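Local coordinates for protein putative phosphosugar isomerase (Clostridium difficile, PDB 3G68) that probably binds and isomerises phosphorylated sugars through its two SIS domains, although its exact substrate is uncertain, at residues 8-12 with 187-191; 14-19 with 148-153; 179-183 with 309-313; 194-198 with 316-321. All coordinates share one frame; numbering follows the deposited sequence. Where two conformers were deposited one is given.

How the interactions relate
Interactions 1 and 2 pack helix 4-20 on helices 187-200 and 145-165, with about 13 Å between their centres; interactions 3 and 4 join helices 170-184 and 187-200, from the chain between the two parallel sheets, to the 309-321 region of the second half. The centre of interaction 1 is about 11 Å from that of interaction 4, with which it shares helix 187-200, and the centre of interaction 3 is about 11 Å from those of 1 and 2. Along the chain, interaction 2 is nested within the loop closed by interaction 1, while 3 and 4 alternate. Interaction 1 touches the other three and interaction 2 touches 3 and 4; 3 and 4 are linked through the chain alone. Interactions 1, 2 and 3 also touch a second subunit.

Interaction 1 (8-12 with 187-191)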
loop_
_atom_site.group_PDB
_atom_site.type_symbol
_atom_site.label_atom_id
_atom_site.label_comp_id
_atom_site.label_asym_id
_atom_site.label_seq_id
_atom_site.Cartn_x
_atom_site.Cartn_y
_atom_site.Cartn_z
HETATM N N MSE B 8 19.555 -22.339 -34.163
HETATM C CA MSE B 8 19.489 -22.877 -32.769
HETATM C C MSE B 8 18.669 -21.932 -31.867
HETATM O O MSE B 8 17.721 -22.352 -31.223
HETATM C CB MSE B 8 20.879 -23.087 -32.168
HETATM C CG MSE B 8 21.614 -24.242 -32.776
HETATM SE SE MSE B 8 23.413 -24.322 -32.099
HETATM C CE MSE B 8 22.780 -24.983 -30.202
ATOM N N LEU B 9 19.010 -20.647 -31.883
ATOM C CA LEU B 9 18.307 -19.645 -31.075
ATOM C C LEU B 9 16.796 -19.513 -31.395
ATOM O O LEU B 9 16.012 -19.195 -30.481
ATOM C CB LEU B 9 19.029 -18.293 -31.134
ATOM C CG LEU B 9 20.406 -18.310 -30.465
ATOM C CD1 LEU B 9 21.133 -16.984 -30.671
ATOM C CD2 LEU B 9 20.331 -18.617 -28.991
ATOM N N GLU B 10 16.398 -19.798 -32.647
ATOM C CA GLU B 10 14.976 -19.805 -33.074
ATOM C C GLU B 10 14.188 -21.011 -32.529
ATOM O O GLU B 10 12.945 -21.007 -32.484
ATOM C CB GLU B 10 14.935 -19.930 -34.611
ATOM C CG GLU B 10 13.624 -19.617 -35.240
ATOM C CD GLU B 10 13.587 -19.872 -36.734
ATOM O OE1 GLU B 10 12.486 -19.712 -37.289
ATOM O OE2 GLU B 10 14.596 -20.229 -37.365
ATOM N N THR B 11 14.912 -22.072 -32.170
ATOM C CA THR B 11 14.322 -23.352 -31.814
ATOM C C THR B 11 13.251 -23.308 -30.686
ATOM O O THR B 11 12.144 -23.790 -30.913
ATOM C CB THR B 11 15.413 -24.455 -31.645
ATOM O OG1 THR B 11 16.188 -24.505 -32.856
ATOM C CG2 THR B 11 14.765 -25.818 -31.432
ATOM N N PRO B 12 13.535 -22.706 -29.506
ATOM C CA PRO B 12 12.440 -22.635 -28.523
ATOM C C PRO B 12 11.109 -21.992 -29.022
ATOM O O PRO B 12 10.040 -22.555 -28.757
ATOM C CB PRO B 12 13.072 -21.866 -27.352
ATOM C CG PRO B 12 14.542 -22.207 -27.477
ATOM C CD PRO B 12 14.772 -22.127 -28.961
ATOM N N PHE B 187 16.806 -24.052 -22.673
ATOM C CA PHE B 187 17.635 -24.072 -23.881
ATOM C C PHE B 187 18.568 -22.870 -23.952
ATOM O O PHE B 187 19.770 -23.032 -24.128
ATOM C CB PHE B 187 16.714 -24.193 -25.098
ATOM C CG PHE B 187 17.415 -24.376 -26.418
ATOM C CD1 PHE B 187 18.047 -23.307 -27.052
ATOM C CD2 PHE B 187 17.342 -25.621 -27.096
ATOM C CE1 PHE B 187 18.654 -23.477 -28.305
ATOM C CE2 PHE B 187 17.950 -25.801 -28.328
ATOM C CZ PHE B 187 18.598 -24.747 -28.948
ATOM N N GLU B 188 18.014 -21.664 -23.811
ATOM C CA GLU B 188 18.795 -20.414 -23.859
ATOM C C GLU B 188 19.878 -20.378 -22.807
ATOM O O GLU B 188 21.012 -20.011 -23.111
ATOM C CB GLU B 188 17.854 -19.213 -23.641
ATOM C CG GLU B 188 18.512 -17.840 -23.619
ATOM C CD GLU B 188 18.823 -17.299 -24.994
ATOM O OE1 GLU B 188 18.372 -17.896 -26.003
ATOM O OE2 GLU B 188 19.505 -16.256 -25.054
ATOM N N ALA B 189 19.527 -20.721 -21.560
ATOM C CA ALA B 189 20.517 -20.738 -20.465
ATOM C C ALA B 189 21.680 -21.711 -20.775
ATOM O O ALA B 189 22.873 -21.378 -20.560
ATOM C CB ALA B 189 19.850 -21.095 -19.134
ATOM N N VAL B 190 21.332 -22.893 -21.298
ATOM C CA VAL B 190 22.356 -23.884 -21.695
ATOM C C VAL B 190 23.252 -23.344 -22.838
ATOM O O VAL B 190 24.473 -23.516 -22.827
ATOM C CB VAL B 190 21.701 -25.265 -22.017
ATOM C CG1 VAL B 190 22.729 -26.232 -22.687
ATOM C CG2 VAL B 190 21.086 -25.859 -20.740
ATOM N N TYR B 191 22.642 -22.679 -23.820
ATOM C CA TYR B 191 23.363 -22.058 -24.931
ATOM C C TYR B 191 24.405 -21.038 -24.417
ATOM O O TYR B 191 25.588 -21.053 -24.818
ATOM C CB TYR B 191 22.350 -21.402 -25.874
ATOM C CG TYR B 191 22.916 -20.838 -27.143
ATOM C CD1 TYR B 191 23.553 -19.620 -27.154
ATOM C CD2 TYR B 191 22.761 -21.514 -28.359
ATOM C CE1 TYR B 191 24.057 -19.097 -28.319
ATOM C CE2 TYR B 191 23.268 -21.000 -29.531
ATOM C CZ TYR B 191 23.928 -19.799 -29.492
ATOM O OH TYR B 191 24.469 -19.238 -30.610
HETATM O O HOH W 1 16.660 -19.214 -27.642
#
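Leu9 lies across the ring of Tyr191, the two side chains meeting at about a right angle. From CB, the chain turns with CG anti to its own carbonyl carbon (chi1 -67°), which carries the branch to the tyrosine: CG lies 3.9 Å from Tyr191 CZ, CD1 reaches out to the hydroxyl, and CD2 sits squarely over the ring centre, 3.6 Å from the centroid and 1° off the normal, a CH-pi contact. The same CD2 brushes Glu188 OE1. The selenomethionine Met8 approaches that ring at its edge, CE 3.9 Å from Tyr191 CD2. One turn earlier, Phe187 takes Pro12 CD over one face, offset toward the rim, with Pro12 CG 3.7 Å from Phe187 CD1. Pro12 has no N-H to give, and helix 4-20 is kinked there; Met8 O accepts from Thr11 N and lies 3.3 Å from Phe187 CE1. No direct hydrogen bond joins the two helices, which run nearly antiparallel. A water spans them instead, donating to Leu9 O (2.9 Å) and to Glu188 OE1 (2.7 Å). Cohesion therefore rests on CH-pi and apolar packing, with a single water bridge at the more exposed margin.

Interaction 2 (14-19 with 148-153)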
loop_
_atom_site.group_PDB
_atom_site.type_symbol
_atom_site.label_atom_id
_atom_site.label_comp_id
_atom_site.label_asym_id
_atom_site.label_seq_id
_atom_site.Cartn_x
_atom_site.Cartn_y
_atom_site.Cartn_z
ATOM N N ARG B 14 9.833 -21.884 -32.095
ATOM C CA ARG B 14 9.201 -22.851 -33.008
ATOM C C ARG B 14 8.620 -24.028 -32.255
ATOM O O ARG B 14 7.514 -24.483 -32.569
ATOM C CB ARG B 14 10.169 -23.342 -34.102
ATOM C CG ARG B 14 10.470 -22.324 -35.207
ATOM C CD ARG B 14 9.221 -21.879 -35.964
ATOM N NE ARG B 14 9.555 -20.985 -37.067
ATOM C CZ ARG B 14 8.678 -20.437 -37.911
ATOM N NH1 ARG B 14 7.370 -20.666 -37.802
ATOM N NH2 ARG B 14 9.124 -19.635 -38.874
HETATM N N MSE B 15 9.331 -24.517 -31.234
HETATM C CA MSE B 15 8.864 -25.676 -30.456
HETATM C C MSE B 15 7.547 -25.368 -29.732
HETATM O O MSE B 15 6.609 -26.178 -29.748
HETATM C CB MSE B 15 9.942 -26.152 -29.485
HETATM C CG MSE B 15 11.159 -26.768 -30.184
HETATM SE SE MSE B 15 12.417 -27.557 -28.913
HETATM C CE MSE B 15 11.200 -29.028 -28.258
ATOM N N ARG B 16 7.473 -24.193 -29.150
ATOM C CA ARG B 16 6.256 -23.736 -28.460
ATOM C C ARG B 16 5.070 -23.604 -29.421
ATOM O O ARG B 16 3.939 -23.925 -29.036
ATOM C CB ARG B 16 6.493 -22.424 -27.765
ATOM C CG ARG B 16 7.397 -22.567 -26.591
ATOM C CD ARG B 16 7.841 -21.251 -26.150
ATOM N NE ARG B 16 8.828 -21.423 -25.114
ATOM C CZ ARG B 16 9.819 -20.585 -24.870
ATOM N NH1 ARG B 16 9.980 -19.494 -25.605
ATOM N NH2 ARG B 16 10.652 -20.865 -23.892
ATOM N N GLU B 17 5.324 -23.155 -30.655
ATOM C CA GLU B 17 4.291 -23.067 -31.690
ATOM C C GLU B 17 3.743 -24.434 -32.095
ATOM O O GLU B 17 2.516 -24.623 -32.293
ATOM C CB GLU B 17 4.803 -22.380 -32.944
ATOM C CG GLU B 17 5.071 -20.902 -32.737
ATOM C CD GLU B 17 5.756 -20.255 -33.922
ATOM O OE1 GLU B 17 6.149 -20.994 -34.853
ATOM O OE2 GLU B 17 5.931 -19.011 -33.885
ATOM N N ILE B 18 4.660 -25.382 -32.207
ATOM C CA ILE B 18 4.332 -26.748 -32.532
ATOM C C ILE B 18 3.466 -27.380 -31.449
ATOM O O ILE B 18 2.488 -28.033 -31.750
ATOM C CB ILE B 18 5.601 -27.569 -32.826
ATOM C CG1 ILE B 18 6.205 -27.075 -34.154
ATOM C CG2 ILE B 18 5.258 -29.075 -32.903
ATOM C CD1 ILE B 18 7.575 -27.678 -34.460
ATOM N N ILE B 19 3.834 -27.178 -30.197
ATOM C CA ILE B 19 3.050 -27.650 -29.048
ATOM C C ILE B 19 1.613 -27.069 -29.101
ATOM O O ILE B 19 0.651 -27.823 -29.003
ATOM C CB ILE B 19 3.800 -27.318 -27.723
ATOM C CG1 ILE B 19 4.934 -28.327 -27.518
ATOM C CG2 ILE B 19 2.861 -27.321 -26.489
ATOM C CD1 ILE B 19 5.973 -27.906 -26.436
ATOM N N TYR B 148 15.541 -30.969 -33.354
ATOM C CA TYR B 148 14.731 -30.740 -32.142
ATOM C C TYR B 148 13.216 -30.745 -32.429
ATOM O O TYR B 148 12.443 -31.393 -31.731
ATOM C CB TYR B 148 15.100 -29.435 -31.463
ATOM C CG TYR B 148 16.454 -29.477 -30.801
ATOM C CD1 TYR B 148 16.674 -30.264 -29.661
ATOM C CD2 TYR B 148 17.505 -28.718 -31.286
ATOM C CE1 TYR B 148 17.929 -30.306 -29.044
ATOM C CE2 TYR B 148 18.752 -28.740 -30.664
ATOM C CZ TYR B 148 18.954 -29.538 -29.557
ATOM O OH TYR B 148 20.171 -29.586 -28.938
ATOM N N CYS B 149 12.797 -30.020 -33.466
ATOM C CA CYS B 149 11.381 -29.941 -33.767
ATOM C C CYS B 149 10.821 -31.278 -34.283
ATOM O O CYS B 149 9.647 -31.534 -34.077
ATOM C CB CYS B 149 11.088 -28.804 -34.745
ATOM S SG CYS B 149 11.402 -27.156 -34.126
ATOM N N THR B 150 11.644 -32.133 -34.908
ATOM C CA THR B 150 11.191 -33.456 -35.402
ATOM C C THR B 150 11.048 -34.422 -34.200
ATOM O O THR B 150 10.048 -35.155 -34.071
ATOM C CB THR B 150 12.146 -34.004 -36.509
ATOM O OG1 THR B 150 12.104 -33.108 -37.647
ATOM C CG2 THR B 150 11.774 -35.433 -36.941
ATOM N N LYS B 151 12.029 -34.415 -33.292
ATOM C CA LYS B 151 11.907 -35.187 -32.057
ATOM C C LYS B 151 10.637 -34.774 -31.279
ATOM O O LYS B 151 9.893 -35.624 -30.822
ATOM C CB LYS B 151 13.113 -35.005 -31.161
ATOM C CG LYS B 151 14.406 -35.598 -31.718
ATOM C CD LYS B 151 15.504 -35.550 -30.651
ATOM C CE LYS B 151 16.015 -34.111 -30.356
ATOM N NZ LYS B 151 17.169 -34.118 -29.439
ATOM N N LEU B 152 10.402 -33.468 -31.144
ATOM C CA LEU B 152 9.202 -32.978 -30.458
ATOM C C LEU B 152 7.946 -33.491 -31.152
ATOM O O LEU B 152 7.035 -33.981 -30.501
ATOM C CB LEU B 152 9.158 -31.449 -30.436
ATOM C CG LEU B 152 7.963 -30.764 -29.770
ATOM C CD1 LEU B 152 7.725 -31.223 -28.329
ATOM C CD2 LEU B 152 8.218 -29.247 -29.778
ATOM N N ASN B 153 7.915 -33.384 -32.470
ATOM C CA ASN B 153 6.756 -33.816 -33.285
ATOM C C ASN B 153 6.412 -35.294 -33.077
ATOM O O ASN B 153 5.234 -35.665 -32.960
ATOM C CB ASN B 153 7.007 -33.529 -34.782
ATOM C CG ASN B 153 5.840 -32.813 -35.442
ATOM O OD1 ASN B 153 5.315 -31.834 -34.894
ATOM N ND2 ASN B 153 5.440 -33.271 -36.622
#
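Tyr148 meets Met15 through its CB, 4.2 Å from the selenium of that selenomethionine in the conformer given, while its ring leads off toward helix 316-324, where the hydroxyl is hydrogen-bonded to Gln319. Cys149 comes next and stands closest to helix 4-20, its CA 6.0 Å from that of Met15. Its SG is turned anti to the carbonyl carbon (chi1 -66°) and nestles among three aliphatic neighbours: Arg14 CB, Met15 CG and Ile18 CD1, the last also 3.7 Å from Cys149 CB. Lys151, on another side of the helix, sends its amine to Asp222 and Thr311. Leu152 brings the contact back. With CG anti to the backbone N (chi1 179°), it pushes CD2 against helix 4-20, 3.6 Å from Met15 CB and 3.5 Å from Met15 O. Ile19 CG1 crosses the fork of this leucine and lies 4.1 Å from both CD1 and CD2. The selenomethionine tip also falls against Leu152, although Met15 was deposited in two conformers and its contacts here are those of one. Asn153 closes the segment with OD1 3.4 Å from Ile18 CG2, a van der Waals touch. No hydrogen bond passes between the helices; the axes of the two segments approach to 10.0 Å and cross at only -22°, so side chains one turn apart on each helix can meet in succession. The N-terminal helix thus packs lengthwise on helix 145-165, which follows the strands of the first parallel sheet, in the layered alpha/beta build of a SIS domain.

Interaction 3 (179-183 with 309-313); sequences KILDA and YQTFN
Ile180 lays CG1 over one face of the Tyr309 ring, displaced toward the rim: CG1 is 3.4 Å from Tyr309 CE1, a CH-pi contact. The branch at CB divides the work. CG1 stands anti to the carbonyl carbon (chi1 -68°) and goes to the tyrosine, while CG2 goes to the second aromatic, 4.1 Å from Phe312 CE2. Lys179 meets the Tyr309 ring obliquely, its CB 3.6 Å from Tyr309 CE2, before the extended chain carries the amine away to Glu176. That same glutamate, with Tyr55, holds the tyrosine hydroxyl. Segment 309-313 belongs to the loop between the short last strand of the second parallel sheet, 299-300, and helix 316-324; here it folds against helix 170-184, which lies in the chain between the two sheets of this double-SIS protein. Ala183, with its small methyl, lets the loop come close: CB is 3.5 Å from Tyr309 O and 4.0 Å from Phe312 CB. At the end of the helix Asn313 ND2 donates to Ala183 O, 3.0 Å away and nearly straight at 166°. The acceptor lies close to the amide plane, whereas the donor stands above the carbonyl plane, 44° out of it. A weak second bond runs from Asn313 ND2 to Phe312 O, within the loop itself.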
loop_
_atom_site.group_PDB
_atom_site.type_symbol
_atom_site.label_atom_id
_atom_site.label_comp_id
_atom_site.label_asym_id
_atom_site.label_seq_id
_atom_site.Cartn_x
_atom_site.Cartn_y
_atom_site.Cartn_z
ATOM N N LYS B 179 6.203 -30.462 -18.668
ATOM C CA LYS B 179 7.601 -30.935 -18.477
ATOM C C LYS B 179 8.473 -30.633 -19.708
ATOM O O LYS B 179 9.616 -30.183 -19.595
ATOM C CB LYS B 179 7.632 -32.440 -18.182
ATOM C CG LYS B 179 7.027 -32.805 -16.888
ATOM C CD LYS B 179 7.174 -34.330 -16.711
ATOM C CE LYS B 179 6.653 -34.776 -15.394
ATOM N NZ LYS B 179 6.528 -36.228 -15.420
ATOM N N ILE B 180 7.929 -30.880 -20.895
ATOM C CA ILE B 180 8.608 -30.579 -22.156
ATOM C C ILE B 180 8.860 -29.080 -22.212
ATOM O O ILE B 180 9.952 -28.645 -22.555
ATOM C CB ILE B 180 7.772 -31.039 -23.379
ATOM C CG1 ILE B 180 7.692 -32.570 -23.432
ATOM C CG2 ILE B 180 8.333 -30.517 -24.671
ATOM C CD1 ILE B 180 6.636 -33.106 -24.444
ATOM N N LEU B 181 7.867 -28.280 -21.832
ATOM C CA LEU B 181 8.042 -26.811 -21.815
ATOM C C LEU B 181 9.134 -26.388 -20.824
ATOM O O LEU B 181 9.896 -25.453 -21.076
ATOM C CB LEU B 181 6.708 -26.106 -21.523
ATOM C CG LEU B 181 5.696 -26.108 -22.663
ATOM C CD1 LEU B 181 4.334 -25.535 -22.177
ATOM C CD2 LEU B 181 6.225 -25.307 -23.889
ATOM N N ASP B 182 9.222 -27.093 -19.709
ATOM C CA ASP B 182 10.270 -26.846 -18.720
ATOM C C ASP B 182 11.669 -27.122 -19.329
ATOM O O ASP B 182 12.596 -26.398 -19.005
ATOM C CB ASP B 182 10.129 -27.733 -17.475
ATOM C CG ASP B 182 9.014 -27.323 -16.520
ATOM O OD1 ASP B 182 8.492 -26.198 -16.563
ATOM O OD2 ASP B 182 8.710 -28.164 -15.647
ATOM N N ALA B 183 11.812 -28.120 -20.211
ATOM C CA ALA B 183 13.092 -28.397 -20.891
ATOM C C ALA B 183 13.373 -27.312 -21.937
ATOM O O ALA B 183 14.477 -26.757 -22.037
ATOM C CB ALA B 183 13.040 -29.784 -21.578
ATOM N N TYR B 309 13.157 -36.066 -21.572
ATOM C CA TYR B 309 13.111 -34.628 -21.939
ATOM C C TYR B 309 14.449 -33.893 -21.935
ATOM O O TYR B 309 14.568 -32.799 -22.520
ATOM C CB TYR B 309 12.016 -33.866 -21.140
ATOM C CG TYR B 309 10.649 -34.530 -21.246
ATOM C CD1 TYR B 309 10.164 -34.999 -22.466
ATOM C CD2 TYR B 309 9.844 -34.702 -20.112
ATOM C CE1 TYR B 309 8.909 -35.633 -22.555
ATOM C CE2 TYR B 309 8.607 -35.293 -20.205
ATOM C CZ TYR B 309 8.147 -35.770 -21.418
ATOM O OH TYR B 309 6.922 -36.386 -21.506
ATOM N N GLN B 310 15.459 -34.503 -21.332
ATOM C CA GLN B 310 16.837 -33.978 -21.390
ATOM C C GLN B 310 17.318 -33.865 -22.824
ATOM O O GLN B 310 18.286 -33.147 -23.089
ATOM C CB GLN B 310 17.804 -34.860 -20.580
ATOM C CG GLN B 310 17.977 -36.280 -21.151
ATOM C CD GLN B 310 18.937 -37.154 -20.343
ATOM O OE1 GLN B 310 19.799 -36.672 -19.619
ATOM N NE2 GLN B 310 18.770 -38.448 -20.472
ATOM N N THR B 311 16.683 -34.591 -23.743
ATOM C CA THR B 311 17.023 -34.527 -25.158
ATOM C C THR B 311 16.925 -33.088 -25.713
ATOM O O THR B 311 17.561 -32.757 -26.679
ATOM C CB THR B 311 16.167 -35.504 -26.018
ATOM O OG1 THR B 311 16.742 -35.622 -27.331
ATOM C CG2 THR B 311 14.712 -35.025 -26.116
ATOM N N PHE B 312 16.118 -32.237 -25.108
ATOM C CA PHE B 312 16.001 -30.850 -25.588
ATOM C C PHE B 312 17.089 -29.911 -25.137
ATOM O O PHE B 312 17.027 -28.728 -25.460
ATOM C CB PHE B 312 14.618 -30.289 -25.257
ATOM C CG PHE B 312 13.552 -31.056 -25.907
ATOM C CD1 PHE B 312 13.484 -31.097 -27.305
ATOM C CD2 PHE B 312 12.661 -31.827 -25.162
ATOM C CE1 PHE B 312 12.501 -31.879 -27.936
ATOM C CE2 PHE B 312 11.682 -32.583 -25.800
ATOM C CZ PHE B 312 11.608 -32.603 -27.185
ATOM N N ASN B 313 18.044 -30.413 -24.349
ATOM C CA ASN B 313 19.167 -29.608 -23.917
ATOM C C ASN B 313 20.551 -30.200 -24.099
ATOM O O ASN B 313 21.485 -29.441 -24.267
ATOM C CB ASN B 313 19.066 -29.343 -22.410
ATOM C CG ASN B 313 17.790 -28.620 -21.983
ATOM O OD1 ASN B 313 17.393 -28.767 -20.837
ATOM N ND2 ASN B 313 17.174 -27.825 -22.867
#

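Interaction 4 (194-198 with 316-321); sequences SKQWI and VPIQLI
The indole of Trp197 is met obliquely by Pro317 and Ile321, with Pro317 CB 3.7 Å from CZ3 and Ile321 CD1 3.6 Å from CH2. At its edge, in the plane of the ring, lie two carbonyl oxygens, Ser194 O from its own helix and Pro317 O from across the contact. CG is nearly opposite the backbone N (chi1 164°), which extends the six-membered ring toward helix 316-324, while NE1 is hydrogen-bonded to Lys297 O. The proline ring is pressed from another direction by Ser194: OG approaches Pro317 CB to 3.3 Å, and the two CA atoms are just 4.9 Å apart. That hydroxyl is satisfied by Val190 O, one turn back in the same helix, and meets the proline only by van der Waals contact. Further along, Ile198 CD1 rests 3.6 Å from Leu320 CG, and its CG1 lies 3.8 Å from Ile321 CG1. Leu320 CD2 spreads against Lys195, 3.9 Å from its CB. The axes of the two segments come within 9.5 Å and cross at -55°, a contact held by apolar packing without any hydrogen bond between the segments. Beyond it, Leu299 of strand 299-300 touches Ser194, Trp197 and Pro317; Leu230 of helix 220-234 packs on Ile318 and Ile321, and Met8 of helix 4-20 reaches Val316 and Gln319.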
loop_
_atom_site.group_PDB
_atom_site.type_symbol
_atom_site.label_atom_id
_atom_site.label_comp_id
_atom_site.label_asym_id
_atom_site.label_seq_id
_atom_site.Cartn_x
_atom_site.Cartn_y
_atom_site.Cartn_z
ATOM N N SER B 194 27.203 -22.839 -22.693
ATOM C CA SER B 194 27.975 -23.487 -23.770
ATOM C C SER B 194 28.956 -22.528 -24.449
ATOM O O SER B 194 30.127 -22.862 -24.651
ATOM C CB SER B 194 27.039 -24.106 -24.790
ATOM O OG SER B 194 26.234 -25.110 -24.196
ATOM N N LYS B 195 28.480 -21.321 -24.786
ATOM C CA LYS B 195 29.292 -20.320 -25.444
ATOM C C LYS B 195 30.526 -19.928 -24.612
ATOM O O LYS B 195 31.609 -19.763 -25.162
ATOM C CB LYS B 195 28.412 -19.103 -25.781
ATOM C CG LYS B 195 29.075 -18.044 -26.616
ATOM C CD LYS B 195 28.038 -17.020 -27.091
ATOM C CE LYS B 195 28.680 -15.957 -27.971
ATOM N NZ LYS B 195 27.767 -14.786 -28.247
ATOM N N GLN B 196 30.367 -19.829 -23.289
ATOM C CA GLN B 196 31.459 -19.504 -22.382
ATOM C C GLN B 196 32.474 -20.661 -22.318
ATOM O O GLN B 196 33.677 -20.451 -22.372
ATOM C CB GLN B 196 30.907 -19.218 -20.976
ATOM C CG GLN B 196 30.031 -17.975 -20.871
ATOM C CD GLN B 196 29.316 -17.866 -19.513
ATOM O OE1 GLN B 196 29.829 -18.320 -18.473
ATOM N NE2 GLN B 196 28.126 -17.264 -19.521
ATOM N N TRP B 197 31.971 -21.875 -22.218
ATOM C CA TRP B 197 32.821 -23.085 -22.213
ATOM C C TRP B 197 33.655 -23.241 -23.508
ATOM O O TRP B 197 34.847 -23.581 -23.432
ATOM C CB TRP B 197 31.951 -24.305 -21.900
ATOM C CG TRP B 197 32.493 -25.677 -22.185
ATOM C CD1 TRP B 197 33.339 -26.436 -21.397
ATOM C CD2 TRP B 197 32.117 -26.501 -23.275
ATOM N NE1 TRP B 197 33.541 -27.669 -21.975
ATOM C CE2 TRP B 197 32.797 -27.739 -23.123
ATOM C CE3 TRP B 197 31.308 -26.303 -24.409
ATOM C CZ2 TRP B 197 32.660 -28.776 -24.042
ATOM C CZ3 TRP B 197 31.182 -27.330 -25.322
ATOM C CH2 TRP B 197 31.868 -28.552 -25.137
ATOM N N ILE B 198 33.040 -22.988 -24.664
ATOM C CA ILE B 198 33.741 -23.031 -25.943
ATOM C C ILE B 198 34.894 -22.018 -25.982
ATOM O O ILE B 198 36.004 -22.364 -26.377
ATOM C CB ILE B 198 32.786 -22.791 -27.115
ATOM C CG1 ILE B 198 31.836 -23.968 -27.280
ATOM C CG2 ILE B 198 33.567 -22.612 -28.414
ATOM C CD1 ILE B 198 30.609 -23.723 -28.212
ATOM N N VAL B 316 23.107 -29.262 -27.166
ATOM C CA VAL B 316 23.250 -27.820 -27.505
ATOM C C VAL B 316 24.731 -27.398 -27.587
ATOM O O VAL B 316 25.124 -26.771 -28.575
ATOM C CB VAL B 316 22.430 -26.912 -26.539
ATOM C CG1 VAL B 316 22.771 -25.426 -26.695
ATOM C CG2 VAL B 316 20.978 -27.104 -26.799
ATOM N N PRO B 317 25.548 -27.713 -26.556
ATOM C CA PRO B 317 26.981 -27.360 -26.620
ATOM C C PRO B 317 27.738 -27.886 -27.819
ATOM O O PRO B 317 28.590 -27.188 -28.360
ATOM C CB PRO B 317 27.552 -27.932 -25.317
ATOM C CG PRO B 317 26.462 -28.719 -24.721
ATOM C CD PRO B 317 25.200 -28.228 -25.218
ATOM N N ILE B 318 27.416 -29.109 -28.240
ATOM C CA ILE B 318 28.107 -29.737 -29.342
ATOM C C ILE B 318 27.659 -29.067 -30.643
ATOM O O ILE B 318 28.496 -28.764 -31.481
ATOM C CB ILE B 318 27.873 -31.281 -29.425
ATOM C CG1 ILE B 318 28.308 -31.970 -28.131
ATOM C CG2 ILE B 318 28.683 -31.844 -30.583
ATOM C CD1 ILE B 318 29.738 -31.764 -27.825
ATOM N N GLN B 319 26.360 -28.835 -30.813
ATOM C CA GLN B 319 25.887 -28.082 -31.983
ATOM C C GLN B 319 26.469 -26.702 -32.027
ATOM O O GLN B 319 26.744 -26.193 -33.118
ATOM C CB GLN B 319 24.362 -27.988 -31.987
ATOM C CG GLN B 319 23.678 -29.311 -32.226
ATOM C CD GLN B 319 22.259 -29.303 -31.740
ATOM O OE1 GLN B 319 21.929 -28.633 -30.746
ATOM N NE2 GLN B 319 21.390 -30.046 -32.433
ATOM N N LEU B 320 26.667 -26.055 -30.874
ATOM C CA LEU B 320 27.273 -24.725 -30.873
ATOM C C LEU B 320 28.716 -24.780 -31.333
ATOM O O LEU B 320 29.191 -23.853 -32.025
ATOM C CB LEU B 320 27.095 -23.963 -29.553
ATOM C CG LEU B 320 27.542 -22.512 -29.566
ATOM C CD1 LEU B 320 26.851 -21.692 -30.702
ATOM C CD2 LEU B 320 27.231 -21.889 -28.218
ATOM N N ILE B 321 29.429 -25.854 -30.962
ATOM C CA ILE B 321 30.780 -26.078 -31.456
ATOM C C ILE B 321 30.751 -26.139 -32.978
ATOM O O ILE B 321 31.602 -25.538 -33.611
ATOM C CB ILE B 321 31.441 -27.351 -30.897
ATOM C CG1 ILE B 321 31.864 -27.139 -29.449
ATOM C CG2 ILE B 321 32.702 -27.717 -31.730
ATOM C CD1 ILE B 321 32.320 -28.437 -28.706
#